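Local structure of beta-1,4-exocellulase (Thermobifida fusca, 4AVO) at residues N291-P296 against I317-H322; A187-I192 against N228-V233; W326-G331 against S406-E411; I223-N228 against M284-S289. The protein is the catalytic domain of a family 6 glycoside hydrolase, a cellobiohydrolase that hydrolyses the beta-1,4 linkages of cellulose, probably releasing cellobiose. The protein carries 1 engineered substitution. All blocks are in the same frame, centred on the assembly; numbering follows the deposited sequence.

Contact 1 (N291-P296 against I317-H322); sequences NGWGGP and IDRRIH. With BGC (beta-D-glucopyranose), chain B.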
# COMPACT_ATOMS: atom_id res chain seq x y z
N ASN A 291 4.71 7.01 -6.96
CA ASN A 291 6.14 7.00 -6.66
C ASN A 291 7.05 7.33 -7.85
O ASN A 291 8.25 7.04 -7.82
CB ASN A 291 6.54 5.67 -6.00
CG ASN A 291 6.70 4.53 -7.00
OD1 ASN A 291 6.18 4.58 -8.12
ND2 ASN A 291 7.44 3.51 -6.60
N GLY A 292 6.50 7.93 -8.90
CA GLY A 292 7.28 8.26 -10.09
C GLY A 292 8.30 9.36 -9.88
O GLY A 292 9.38 9.34 -10.48
N TRP A 293 7.95 10.33 -9.03
CA TRP A 293 8.81 11.47 -8.72
C TRP A 293 9.38 12.14 -9.98
O TRP A 293 10.59 12.35 -10.10
CB TRP A 293 9.93 11.06 -7.76
CG TRP A 293 9.44 10.75 -6.38
CD1 TRP A 293 9.31 9.51 -5.82
CD2 TRP A 293 8.99 11.68 -5.38
NE1 TRP A 293 8.81 9.61 -4.54
CE2 TRP A 293 8.61 10.93 -4.25
CE3 TRP A 293 8.88 13.08 -5.34
CZ2 TRP A 293 8.12 11.53 -3.08
CZ3 TRP A 293 8.39 13.68 -4.18
CH2 TRP A 293 8.02 12.90 -3.06
N GLY A 294 8.49 12.44 -10.92
CA GLY A 294 8.88 13.06 -12.19
C GLY A 294 8.67 14.55 -12.16
O GLY A 294 8.46 15.15 -11.10
N GLY A 295 8.72 15.16 -13.35
CA GLY A 295 8.58 16.60 -13.47
C GLY A 295 9.94 17.28 -13.44
O GLY A 295 10.97 16.61 -13.32
N PRO A 296 9.95 18.62 -13.52
CA PRO A 296 11.16 19.44 -13.59
C PRO A 296 12.17 19.22 -12.45
O PRO A 296 13.36 19.44 -12.65
CB PRO A 296 10.62 20.87 -13.55
CG PRO A 296 9.26 20.76 -14.13
CD PRO A 296 8.73 19.45 -13.60
N ILE A 317 15.75 10.34 -6.30
CA ILE A 317 14.50 10.70 -6.98
C ILE A 317 13.35 10.91 -5.99
O ILE A 317 12.51 11.78 -6.19
CB ILE A 317 14.12 9.73 -8.14
CG1 ILE A 317 13.66 8.37 -7.62
CG2 ILE A 317 15.29 9.58 -9.14
CD1 ILE A 317 12.99 7.51 -8.68
N ASP A 318 13.32 10.11 -4.91
CA ASP A 318 12.40 10.33 -3.79
C ASP A 318 12.83 11.63 -3.11
O ASP A 318 13.88 11.67 -2.47
CB ASP A 318 12.47 9.15 -2.82
CG ASP A 318 11.45 9.24 -1.68
OD1 ASP A 318 10.89 10.32 -1.41
OD2 ASP A 318 11.22 8.19 -1.04
N ARG A 319 12.00 12.67 -3.24
CA ARG A 319 12.41 14.01 -2.80
C ARG A 319 11.83 14.42 -1.44
O ARG A 319 11.90 15.59 -1.04
CB ARG A 319 12.09 15.05 -3.87
CG ARG A 319 12.88 14.87 -5.16
CD ARG A 319 12.86 16.13 -6.01
NE ARG A 319 11.54 16.76 -6.00
CZ ARG A 319 10.53 16.38 -6.77
NH1 ARG A 319 10.68 15.37 -7.61
NH2 ARG A 319 9.37 17.01 -6.70
N ARG A 320 11.29 13.45 -0.70
CA ARG A 320 10.73 13.76 0.62
C ARG A 320 11.79 14.25 1.60
O ARG A 320 12.97 13.97 1.44
CB ARG A 320 10.01 12.54 1.20
CG ARG A 320 8.75 12.20 0.43
CD ARG A 320 8.08 11.00 1.02
NE ARG A 320 8.73 9.77 0.61
CZ ARG A 320 8.34 8.56 1.02
NH1 ARG A 320 7.32 8.44 1.87
NH2 ARG A 320 8.97 7.48 0.58
N ILE A 321 11.35 15.00 2.61
CA ILE A 321 12.27 15.48 3.64
C ILE A 321 12.82 14.31 4.45
O ILE A 321 14.01 14.29 4.80
CB ILE A 321 11.58 16.50 4.58
CG1 ILE A 321 11.07 17.70 3.78
CG2 ILE A 321 12.54 16.97 5.68
CD1 ILE A 321 9.98 18.51 4.48
N HIS A 322 11.96 13.32 4.70
CA HIS A 322 12.31 12.16 5.52
C HIS A 322 11.50 10.97 5.01
O HIS A 322 10.36 11.14 4.58
CB HIS A 322 11.99 12.44 6.99
CG HIS A 322 12.54 11.42 7.94
ND1 HIS A 322 11.84 10.29 8.31
CD2 HIS A 322 13.73 11.35 8.58
CE1 HIS A 322 12.58 9.58 9.14
NE2 HIS A 322 13.73 10.20 9.33
C2 BGC B . 10.68 3.11 12.37
C3 BGC B . 9.61 2.98 11.29
C4 BGC B . 9.49 4.27 10.46
C5 BGC B . 10.87 4.75 10.00
C6 BGC B . 10.84 6.09 9.28
C1 BGC B . 11.99 3.64 11.78
O2 BGC B . 10.91 1.85 12.96
O3 BGC B . 8.36 2.69 11.88
O4 BGC B . 8.73 3.97 9.31
O5 BGC B . 11.75 4.86 11.11
O6 BGC B . 10.29 7.08 10.12
O HOH W 1 12.55 13.29 -8.34
O HOH W 2 8.28 14.66 -8.44
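Trp293 lays one face of its indole against the backbone of the 317-322 loop. Asp318 CA stands 3.7 Å from the centroid of the five-membered ring and almost on the ring normal, a CH-pi contact, while Arg319 N lies over the same face nearer the rim. At the base of the ring Trp293 CB comes within 3.1 Å of Ile317 O, and at the far end CZ2 and CH2 meet the aliphatic CG of Arg320. The indole N-H is used outside the pair, on Tyr229 O. Asp318 holds its loop in shape: OD1 accepts the backbone N of Arg320 in an Asx turn, and the carboxylate is gripped side-on by the same arginine, NE to OD1 at 3.0 Å and NH2 to OD2 at 2.9 Å. With CG of Asp318 anti to its backbone N (chi1 -175°), the carboxylate lies over the benzo side of the same indole face, its plane 22° from the ring and OD1 3.5 Å from Trp293 CZ2. The benzo edge of Trp293, at CE3, points at a face of the Arg319 guanidinium, planes 86° apart. One water bonds both Trp293 O and Ile317 O, bridging loops that share no direct hydrogen bond; in the modelled conformer Arg319 NH1 donates to it and to a second water on Gly294 O. His322, at the end of its segment, reaches the chain B glucose edge-on. Both segments are irregular: 291-296 comes after strand 283-287, whereas the other loop leaves helix 308-315 and runs on toward strand 339-343.

Contact 2 (A187-I192 against N228-V233); sequences AHHGWI and NYSATV. With BGC (beta-D-glucopyranose), chain C; BGC (beta-D-glucopyranose), chain B; BGC (beta-D-glucopyranose), chain D.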
# COMPACT_ATOMS: atom_id res chain seq x y z
N ALA A 187 4.49 -3.44 4.11
CA ALA A 187 5.01 -2.10 4.37
C ALA A 187 5.85 -1.58 3.18
O ALA A 187 5.46 -1.76 2.03
CB ALA A 187 5.84 -2.09 5.67
N HIS A 188 6.97 -0.93 3.46
CA HIS A 188 7.90 -0.48 2.42
C HIS A 188 9.30 -0.36 3.01
O HIS A 188 9.48 -0.50 4.22
CB HIS A 188 7.44 0.83 1.78
CG HIS A 188 7.35 1.98 2.73
ND1 HIS A 188 8.34 2.94 2.83
CD2 HIS A 188 6.41 2.32 3.64
CE1 HIS A 188 8.00 3.82 3.75
NE2 HIS A 188 6.83 3.47 4.26
N HIS A 189 10.30 -0.10 2.16
CA HIS A 189 11.69 -0.11 2.62
C HIS A 189 11.98 0.97 3.66
O HIS A 189 12.83 0.79 4.54
CB HIS A 189 12.68 -0.02 1.45
CG HIS A 189 13.04 1.38 1.06
ND1 HIS A 189 12.30 2.11 0.15
CD2 HIS A 189 14.05 2.19 1.46
CE1 HIS A 189 12.84 3.30 0.01
NE2 HIS A 189 13.90 3.38 0.79
N GLY A 190 11.26 2.09 3.56
CA GLY A 190 11.42 3.20 4.50
C GLY A 190 10.59 3.01 5.76
O GLY A 190 10.41 3.94 6.55
N TRP A 191 10.08 1.79 5.94
CA TRP A 191 9.38 1.40 7.16
C TRP A 191 10.15 0.26 7.84
O TRP A 191 10.55 0.38 8.99
CB TRP A 191 7.95 0.96 6.84
CG TRP A 191 7.03 0.81 8.06
CD1 TRP A 191 7.40 0.63 9.36
CD2 TRP A 191 5.60 0.78 8.05
NE1 TRP A 191 6.29 0.52 10.17
CE2 TRP A 191 5.17 0.60 9.38
CE3 TRP A 191 4.64 0.89 7.04
CZ2 TRP A 191 3.82 0.54 9.73
CZ3 TRP A 191 3.28 0.83 7.39
CH2 TRP A 191 2.89 0.65 8.73
N ILE A 192 10.36 -0.84 7.12
CA ILE A 192 10.95 -2.05 7.71
C ILE A 192 12.26 -2.48 7.04
O ILE A 192 12.69 -3.62 7.18
CB ILE A 192 9.93 -3.22 7.75
CG1 ILE A 192 9.53 -3.67 6.33
CG2 ILE A 192 8.70 -2.84 8.57
CD1 ILE A 192 8.66 -4.92 6.29
N ASN A 228 2.08 4.53 -0.34
CA ASN A 228 3.30 5.26 -0.03
C ASN A 228 4.01 5.76 -1.30
O ASN A 228 3.45 5.66 -2.40
CB ASN A 228 4.22 4.46 0.90
CG ASN A 228 5.03 5.35 1.84
OD1 ASN A 228 4.70 5.51 3.01
ND2 ASN A 228 6.08 5.94 1.31
N TYR A 229 5.21 6.30 -1.14
CA TYR A 229 5.88 7.07 -2.18
C TYR A 229 7.34 6.63 -2.42
O TYR A 229 8.08 7.30 -3.15
CB TYR A 229 5.87 8.56 -1.79
CG TYR A 229 4.50 9.12 -1.51
CD1 TYR A 229 3.90 8.97 -0.25
CD2 TYR A 229 3.81 9.82 -2.49
CE1 TYR A 229 2.63 9.49 0.01
CE2 TYR A 229 2.54 10.34 -2.25
CZ TYR A 229 1.96 10.18 -1.00
OH TYR A 229 0.71 10.71 -0.79
N SER A 230 7.75 5.53 -1.80
CA SER A 230 9.15 5.11 -1.91
C SER A 230 9.46 4.73 -3.36
O SER A 230 8.64 4.12 -4.04
CB SER A 230 9.47 3.97 -0.95
OG SER A 230 9.42 4.45 0.39
N ALA A 231 10.65 5.12 -3.82
CA ALA A 231 11.05 4.91 -5.21
C ALA A 231 11.15 3.42 -5.52
O ALA A 231 11.62 2.64 -4.69
CB ALA A 231 12.39 5.57 -5.47
N THR A 232 10.70 3.02 -6.70
CA THR A 232 10.89 1.65 -7.16
C THR A 232 12.38 1.33 -7.26
O THR A 232 12.87 0.36 -6.68
CB THR A 232 10.22 1.41 -8.51
OG1 THR A 232 8.83 1.72 -8.39
CG2 THR A 232 10.38 -0.05 -8.94
N VAL A 233 13.09 2.17 -8.01
CA VAL A 233 14.53 2.08 -8.18
C VAL A 233 15.11 3.48 -8.04
O VAL A 233 14.57 4.44 -8.61
CB VAL A 233 14.91 1.50 -9.59
CG1 VAL A 233 16.41 1.65 -9.86
CG2 VAL A 233 14.50 0.05 -9.70
C2 BGC C . 6.97 4.45 7.83
C3 BGC C . 5.58 5.04 7.66
C4 BGC C . 4.62 4.46 8.71
C5 BGC C . 5.23 4.60 10.11
C6 BGC C . 4.40 3.88 11.16
C1 BGC C . 7.47 4.65 9.26
O2 BGC C . 7.86 5.07 6.93
O3 BGC C . 5.16 4.75 6.36
O4 BGC C . 3.43 5.21 8.68
O5 BGC C . 6.55 4.09 10.18
O6 BGC C . 4.73 4.38 12.44
C2 BGC B . 10.68 3.11 12.37
C3 BGC B . 9.61 2.98 11.29
C4 BGC B . 9.49 4.27 10.46
C5 BGC B . 10.87 4.75 10.00
C6 BGC B . 10.84 6.09 9.28
C1 BGC B . 11.99 3.64 11.78
O2 BGC B . 10.91 1.85 12.96
O3 BGC B . 8.36 2.69 11.88
O4 BGC B . 8.73 3.97 9.31
O5 BGC B . 11.75 4.86 11.11
O6 BGC B . 10.29 7.08 10.12
C2 BGC D . 1.03 5.19 8.63
C3 BGC D . -0.23 4.68 7.91
C4 BGC D . -0.12 4.72 6.37
C5 BGC D . 1.24 4.10 5.98
C6 BGC D . 1.58 4.27 4.51
C1 BGC D . 2.30 4.54 8.09
O2 BGC D . 0.97 4.98 10.03
O3 BGC D . -1.34 5.46 8.29
O4 BGC D . -1.24 4.10 5.71
O5 BGC D . 2.33 4.69 6.68
O6 BGC D . 2.78 3.58 4.25
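The backbones stay well apart, Gly190 CA and Ser230 CA being the nearest pair at 7.1 Å, as the N-terminus of the short helix 189-192 faces an irregular loop. Side chains span the gap. His188, at the N-cap position, has its CG between backbone N and carbonyl carbon (chi1 61°), which turns the imidazole toward the 228-233 loop. The amide of Asn228 stacks over one face of that ring, the planes 29° apart, and the backbone N of Trp191 lies over the opposite face. ND1 gives a weak, bent hydrogen bond to Ser230 OG at 3.1 Å, whereas NE2 donates almost straight to O3 of the chain C glucose at 3.0 Å, the sugar oxygen lying in the ring plane. Gly190 O accepts from O2 of the same glucose. Trp191 spreads its indole under this sugar, with C4 of the chain C glucose 3.7 Å above the centre of the ring. Ser230 CB packs against the imidazole of His189, whose ND1 bonds Glu262. The chemistry is that of a carbohydrate subsite: an aromatic platform carries the pyranose while a histidine directs its N-H to a sugar hydroxyl, and His188, Trp191 and Asn228 all line the occupied glycan site.

Contact 3 (W326-G331 against S406-E411); sequences WCNQAG and SAQFRE. With BGC (beta-D-glucopyranose), chain C; BGC (beta-D-glucopyranose), chain D.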
# COMPACT_ATOMS: atom_id res chain seq x y z
N TRP A 326 4.66 10.18 5.33
CA TRP A 326 3.75 9.30 4.59
C TRP A 326 2.49 9.95 4.01
O TRP A 326 1.81 9.34 3.16
CB TRP A 326 3.36 8.10 5.47
CG TRP A 326 2.72 8.48 6.80
CD1 TRP A 326 3.36 8.60 8.00
CD2 TRP A 326 1.34 8.79 7.05
NE1 TRP A 326 2.46 8.95 8.99
CE2 TRP A 326 1.21 9.08 8.42
CE3 TRP A 326 0.19 8.84 6.23
CZ2 TRP A 326 -0.02 9.43 9.01
CZ3 TRP A 326 -1.04 9.19 6.82
CH2 TRP A 326 -1.13 9.48 8.20
N CYS A 327 2.17 11.16 4.44
CA CYS A 327 0.86 11.74 4.12
C CYS A 327 0.88 12.79 3.01
O CYS A 327 1.61 13.78 3.09
CB CYS A 327 0.18 12.32 5.36
SG CYS A 327 -1.54 12.79 5.04
N ASN A 328 0.05 12.57 1.99
CA ASN A 328 -0.24 13.57 0.95
C ASN A 328 1.01 14.34 0.53
O ASN A 328 1.07 15.57 0.60
CB ASN A 328 -1.34 14.53 1.43
CG ASN A 328 -2.68 13.83 1.61
OD1 ASN A 328 -2.99 12.86 0.91
ND2 ASN A 328 -3.49 14.32 2.54
N GLN A 329 2.01 13.59 0.09
CA GLN A 329 3.36 14.14 -0.02
C GLN A 329 3.51 15.12 -1.17
O GLN A 329 3.24 14.79 -2.33
CB GLN A 329 4.38 13.00 -0.07
CG GLN A 329 4.61 12.39 1.30
CD GLN A 329 5.25 13.39 2.24
OE1 GLN A 329 6.38 13.83 2.01
NE2 GLN A 329 4.53 13.79 3.29
N ALA A 330 3.93 16.33 -0.82
CA ALA A 330 4.09 17.42 -1.78
C ALA A 330 5.13 17.08 -2.84
O ALA A 330 6.21 16.57 -2.52
CB ALA A 330 4.47 18.70 -1.06
N GLY A 331 4.80 17.35 -4.10
CA GLY A 331 5.70 17.10 -5.22
C GLY A 331 5.66 15.70 -5.82
O GLY A 331 6.35 15.43 -6.81
N SER A 406 -8.48 17.00 -5.45
CA SER A 406 -8.19 17.51 -6.79
C SER A 406 -6.74 17.97 -6.95
O SER A 406 -6.08 17.61 -7.92
CB SER A 406 -9.16 18.65 -7.14
OG SER A 406 -8.83 19.23 -8.39
N ALA A 407 -6.26 18.76 -5.98
CA ALA A 407 -4.91 19.31 -6.03
C ALA A 407 -3.86 18.20 -6.11
O ALA A 407 -2.93 18.29 -6.90
CB ALA A 407 -4.64 20.23 -4.83
N GLN A 408 -4.04 17.16 -5.30
CA GLN A 408 -3.11 16.05 -5.32
C GLN A 408 -3.16 15.31 -6.66
O GLN A 408 -2.12 15.00 -7.23
CB GLN A 408 -3.32 15.09 -4.16
CG GLN A 408 -2.21 14.06 -4.04
CD GLN A 408 -2.48 13.02 -2.99
OE1 GLN A 408 -3.63 12.68 -2.72
NE2 GLN A 408 -1.41 12.50 -2.39
N PHE A 409 -4.37 15.06 -7.16
CA PHE A 409 -4.48 14.39 -8.46
C PHE A 409 -3.74 15.16 -9.55
O PHE A 409 -2.98 14.57 -10.33
CB PHE A 409 -5.94 14.18 -8.88
CG PHE A 409 -6.07 13.47 -10.19
CD1 PHE A 409 -6.10 12.08 -10.24
CD2 PHE A 409 -6.11 14.19 -11.38
CE1 PHE A 409 -6.20 11.42 -11.46
CE2 PHE A 409 -6.21 13.54 -12.61
CZ PHE A 409 -6.26 12.15 -12.64
N ARG A 410 -3.96 16.47 -9.61
CA ARG A 410 -3.36 17.29 -10.66
C ARG A 410 -1.84 17.33 -10.59
O ARG A 410 -1.17 17.31 -11.62
CB ARG A 410 -3.94 18.71 -10.64
CG ARG A 410 -5.42 18.78 -10.98
CD ARG A 410 -5.98 20.17 -10.70
NE ARG A 410 -7.44 20.18 -10.84
CZ ARG A 410 -8.18 21.28 -10.98
NH1 ARG A 410 -7.61 22.48 -11.00
NH2 ARG A 410 -9.50 21.17 -11.10
N GLU A 411 -1.29 17.36 -9.37
CA GLU A 411 0.16 17.33 -9.23
C GLU A 411 0.74 15.95 -9.58
O GLU A 411 1.78 15.86 -10.23
CB GLU A 411 0.61 17.74 -7.83
CG GLU A 411 2.12 17.82 -7.71
CD GLU A 411 2.57 18.39 -6.40
OE1 GLU A 411 2.30 17.76 -5.34
OE2 GLU A 411 3.20 19.47 -6.42
C2 BGC C . 6.97 4.45 7.83
C3 BGC C . 5.58 5.04 7.66
C4 BGC C . 4.62 4.46 8.71
C5 BGC C . 5.23 4.60 10.11
C6 BGC C . 4.40 3.88 11.16
C1 BGC C . 7.47 4.65 9.26
O2 BGC C . 7.86 5.07 6.93
O3 BGC C . 5.16 4.75 6.36
O4 BGC C . 3.43 5.21 8.68
O5 BGC C . 6.55 4.09 10.18
O6 BGC C . 4.73 4.38 12.44
C2 BGC D . 1.03 5.19 8.63
C3 BGC D . -0.23 4.68 7.91
C4 BGC D . -0.12 4.72 6.37
C5 BGC D . 1.24 4.10 5.98
C6 BGC D . 1.58 4.27 4.51
C1 BGC D . 2.30 4.54 8.09
O2 BGC D . 0.97 4.98 10.03
O3 BGC D . -1.34 5.46 8.29
O4 BGC D . -1.24 4.10 5.71
O5 BGC D . 2.33 4.69 6.68
O6 BGC D . 2.78 3.58 4.25
O HOH W 3 1.07 13.71 -3.31
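The flat amides of Asn328 and Gln408 cross at about a right angle, their planes 89° apart and Asn328 OD1 3.7 Å from Gln408 NE2; Asn328 OD1 instead accepts from the backbone N of Asp359, the predicted proton acceptor. Earlier in the same loop Trp326 has a glucose on one face and a disulfide cysteine on the other: C2 of the chain D glucose sits 3.8 Å above the ring plane, over its centre, and Cys327 CB presses on the opposite face toward the rim. Here the active-site loop 326-331 of the family 6 catalytic domain, tied to Cys377 through the Cys327 disulfide, runs past helix 406-414 near the C-terminus. Gln408 and Glu411, one helical turn apart, both reach out to it with extended chains. Gln408 NE2 donates to a water at 2.9 Å, and that water bonds Gln329 O at 2.6 Å, bridging loop and helix. Within the loop Gln329 NE2 folds back to Cys327 O at 2.9 Å, approaching from above the carbonyl plane. Toward the partly exposed end, Gly331 N donates directly to Glu411 OE1 at 2.8 Å, meeting the carboxylate from 53° out of its plane.

Contact 4 (I223-N228 against M284-S289); sequences ISNTAN and MLIDTS. With BGC (beta-D-glucopyranose), chain D; BGC (beta-D-glucopyranose), chain E.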
# COMPACT_ATOMS: atom_id res chain seq x y z
N ILE A 223 2.82 -7.45 -1.01
CA ILE A 223 2.83 -6.14 -1.67
C ILE A 223 3.52 -5.09 -0.81
O ILE A 223 3.28 -5.00 0.40
CB ILE A 223 1.41 -5.68 -2.10
CG1 ILE A 223 1.47 -4.31 -2.78
CG2 ILE A 223 0.44 -5.68 -0.89
CD1 ILE A 223 0.29 -4.02 -3.67
N SER A 224 4.38 -4.30 -1.45
CA SER A 224 5.06 -3.20 -0.76
C SER A 224 4.62 -1.86 -1.32
O SER A 224 4.07 -1.78 -2.42
CB SER A 224 6.58 -3.34 -0.89
OG SER A 224 7.06 -2.76 -2.10
N ASN A 225 4.85 -0.80 -0.53
CA ASN A 225 4.64 0.58 -0.96
C ASN A 225 3.18 1.02 -1.10
O ASN A 225 2.89 2.06 -1.69
CB ASN A 225 5.44 0.87 -2.25
CG ASN A 225 5.95 2.30 -2.35
OD1 ASN A 225 6.01 2.88 -3.45
ND2 ASN A 225 6.34 2.88 -1.23
N THR A 226 2.24 0.24 -0.55
CA THR A 226 0.82 0.56 -0.70
C THR A 226 0.54 1.90 -0.04
O THR A 226 0.87 2.11 1.13
CB THR A 226 -0.11 -0.51 -0.11
OG1 THR A 226 0.19 -1.78 -0.70
CG2 THR A 226 -1.56 -0.15 -0.39
N ALA A 227 -0.03 2.82 -0.82
CA ALA A 227 -0.33 4.17 -0.38
C ALA A 227 0.90 4.94 0.11
O ALA A 227 0.79 5.91 0.87
CB ALA A 227 -1.44 4.17 0.68
N ASN A 228 2.08 4.53 -0.34
CA ASN A 228 3.30 5.26 -0.03
C ASN A 228 4.01 5.76 -1.30
O ASN A 228 3.45 5.66 -2.40
CB ASN A 228 4.22 4.46 0.90
CG ASN A 228 5.03 5.35 1.84
OD1 ASN A 228 4.70 5.51 3.01
ND2 ASN A 228 6.08 5.94 1.31
N MET A 284 6.07 -10.74 -5.74
CA MET A 284 5.90 -9.49 -5.03
C MET A 284 5.15 -8.47 -5.88
O MET A 284 5.26 -8.47 -7.11
CB MET A 284 7.26 -8.92 -4.58
CG MET A 284 8.20 -9.96 -3.93
SD MET A 284 7.51 -10.69 -2.42
CE MET A 284 8.03 -9.49 -1.19
N LEU A 285 4.39 -7.60 -5.23
CA LEU A 285 3.81 -6.44 -5.89
C LEU A 285 4.38 -5.16 -5.31
O LEU A 285 4.71 -5.09 -4.12
CB LEU A 285 2.29 -6.42 -5.73
CG LEU A 285 1.49 -7.66 -6.12
CD1 LEU A 285 0.03 -7.44 -5.77
CD2 LEU A 285 1.66 -7.94 -7.62
N ILE A 286 4.52 -4.15 -6.16
CA ILE A 286 4.87 -2.82 -5.71
C ILE A 286 3.79 -1.85 -6.18
O ILE A 286 3.44 -1.82 -7.36
CB ILE A 286 6.26 -2.36 -6.23
CG1 ILE A 286 7.35 -3.32 -5.73
CG2 ILE A 286 6.55 -0.92 -5.76
CD1 ILE A 286 8.76 -2.99 -6.26
N ASP A 287 3.25 -1.10 -5.23
CA ASP A 287 2.29 -0.05 -5.55
C ASP A 287 3.05 1.15 -6.11
O ASP A 287 3.80 1.81 -5.39
CB ASP A 287 1.50 0.35 -4.29
CG ASP A 287 0.34 1.31 -4.58
OD1 ASP A 287 0.14 1.74 -5.73
OD2 ASP A 287 -0.40 1.64 -3.63
N THR A 288 2.88 1.40 -7.41
CA THR A 288 3.58 2.47 -8.10
C THR A 288 2.63 3.64 -8.43
O THR A 288 2.91 4.47 -9.30
CB THR A 288 4.25 1.95 -9.40
OG1 THR A 288 3.26 1.32 -10.22
CG2 THR A 288 5.35 0.95 -9.06
N SER A 289 1.52 3.70 -7.71
CA SER A 289 0.52 4.72 -7.97
C SER A 289 1.06 6.13 -7.84
O SER A 289 0.64 7.02 -8.58
CB SER A 289 -0.68 4.56 -7.04
OG SER A 289 -0.25 4.49 -5.69
C2 BGC D . 1.03 5.19 8.63
C3 BGC D . -0.23 4.68 7.91
C4 BGC D . -0.12 4.72 6.37
C5 BGC D . 1.24 4.10 5.98
C6 BGC D . 1.58 4.27 4.51
C1 BGC D . 2.30 4.54 8.09
O2 BGC D . 0.97 4.98 10.03
O3 BGC D . -1.34 5.46 8.29
O4 BGC D . -1.24 4.10 5.71
O5 BGC D . 2.33 4.69 6.68
O6 BGC D . 2.78 3.58 4.25
C2 BGC E . -2.44 5.62 3.95
C3 BGC E . -3.83 6.05 3.45
C4 BGC E . -4.90 4.96 3.49
C5 BGC E . -4.51 3.97 4.59
C6 BGC E . -3.82 2.75 4.00
C1 BGC E . -2.39 4.99 5.36
O2 BGC E . -1.71 6.81 4.01
O3 BGC E . -3.73 6.55 2.13
O4 BGC E . -6.22 5.52 3.62
O5 BGC E . -3.71 4.51 5.65
O6 BGC E . -2.46 3.05 3.75
O HOH W 4 0.70 5.45 -3.17
O HOH W 5 3.43 4.63 -4.94
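Ser224 and Asp287 join two neighbouring parallel strands of the distorted beta/alpha barrel characteristic of family 6 glycoside hydrolases. Ser224 N donates to Leu285 O at 2.8 Å, and Asp287 N returns a nearly straight bond to Ser224 O at 3.0 Å. Ile223 pairs with Leu285 and Ser224 with Ile286, so the side chains alternate between faces. On one face CG1 of Ile223, anti to the backbone N (chi1 180°), lies 3.7 Å from Leu285 CB, and both side chains also pack on Ile132 of strand 127-133. On the other, Ser224 OG in its modelled conformer touches CG1 of Ile286 and is hydrogen-bonded to Glu262 of helix 262-276, which covers that face. Beyond the paired residues the chain 223-228 makes a type II turn from Asn225 to Asn228, closed by Asn228 N to Asn225 O. Asp287 reaches over it: its OD2 takes the N-H of Ala227 at 3.1 Å on the anti side, 33° out of the carboxylate plane, with Thr226 CA close by. The carboxylate is itself positioned by further donors. Val352 N and Lys353 N bond OD1 and OD2 respectively, linking it to the next loop of the barrel. The turn thus presents Ala227 to the chain E glucose, its CB 3.4 Å from O6 of that sugar. A water joins Asn228 O to Ser289 OG. From one face of the Asp287 carboxylate Ser289 contributes two bonds to OD1, the backbone N in an Asx turn and the hydroxyl OG at 2.8 Å.

Contact 4 lies deepest, its centre about 5 Å from the centre of the chain, and alone is built on strand pairing. Contacts 1 and 2 are also buried: contact 1 joins two loops by an indole on a backbone plus water, contact 2 a short helix and a loop by side chains. Contact 3 runs out to a partly exposed helix. Contacts 2 and 4 share Asn228 and are tied by Asn225 N to Ala187 O. Tyr229 of contact 2 connects outward, its O accepting from Trp293 of contact 1 and its OH weakly from Gln329 N of contact 3. Contacts 2 and 3 supply tryptophan platforms for successive glucoses; the salt bridge of contact 1 stays inside one loop.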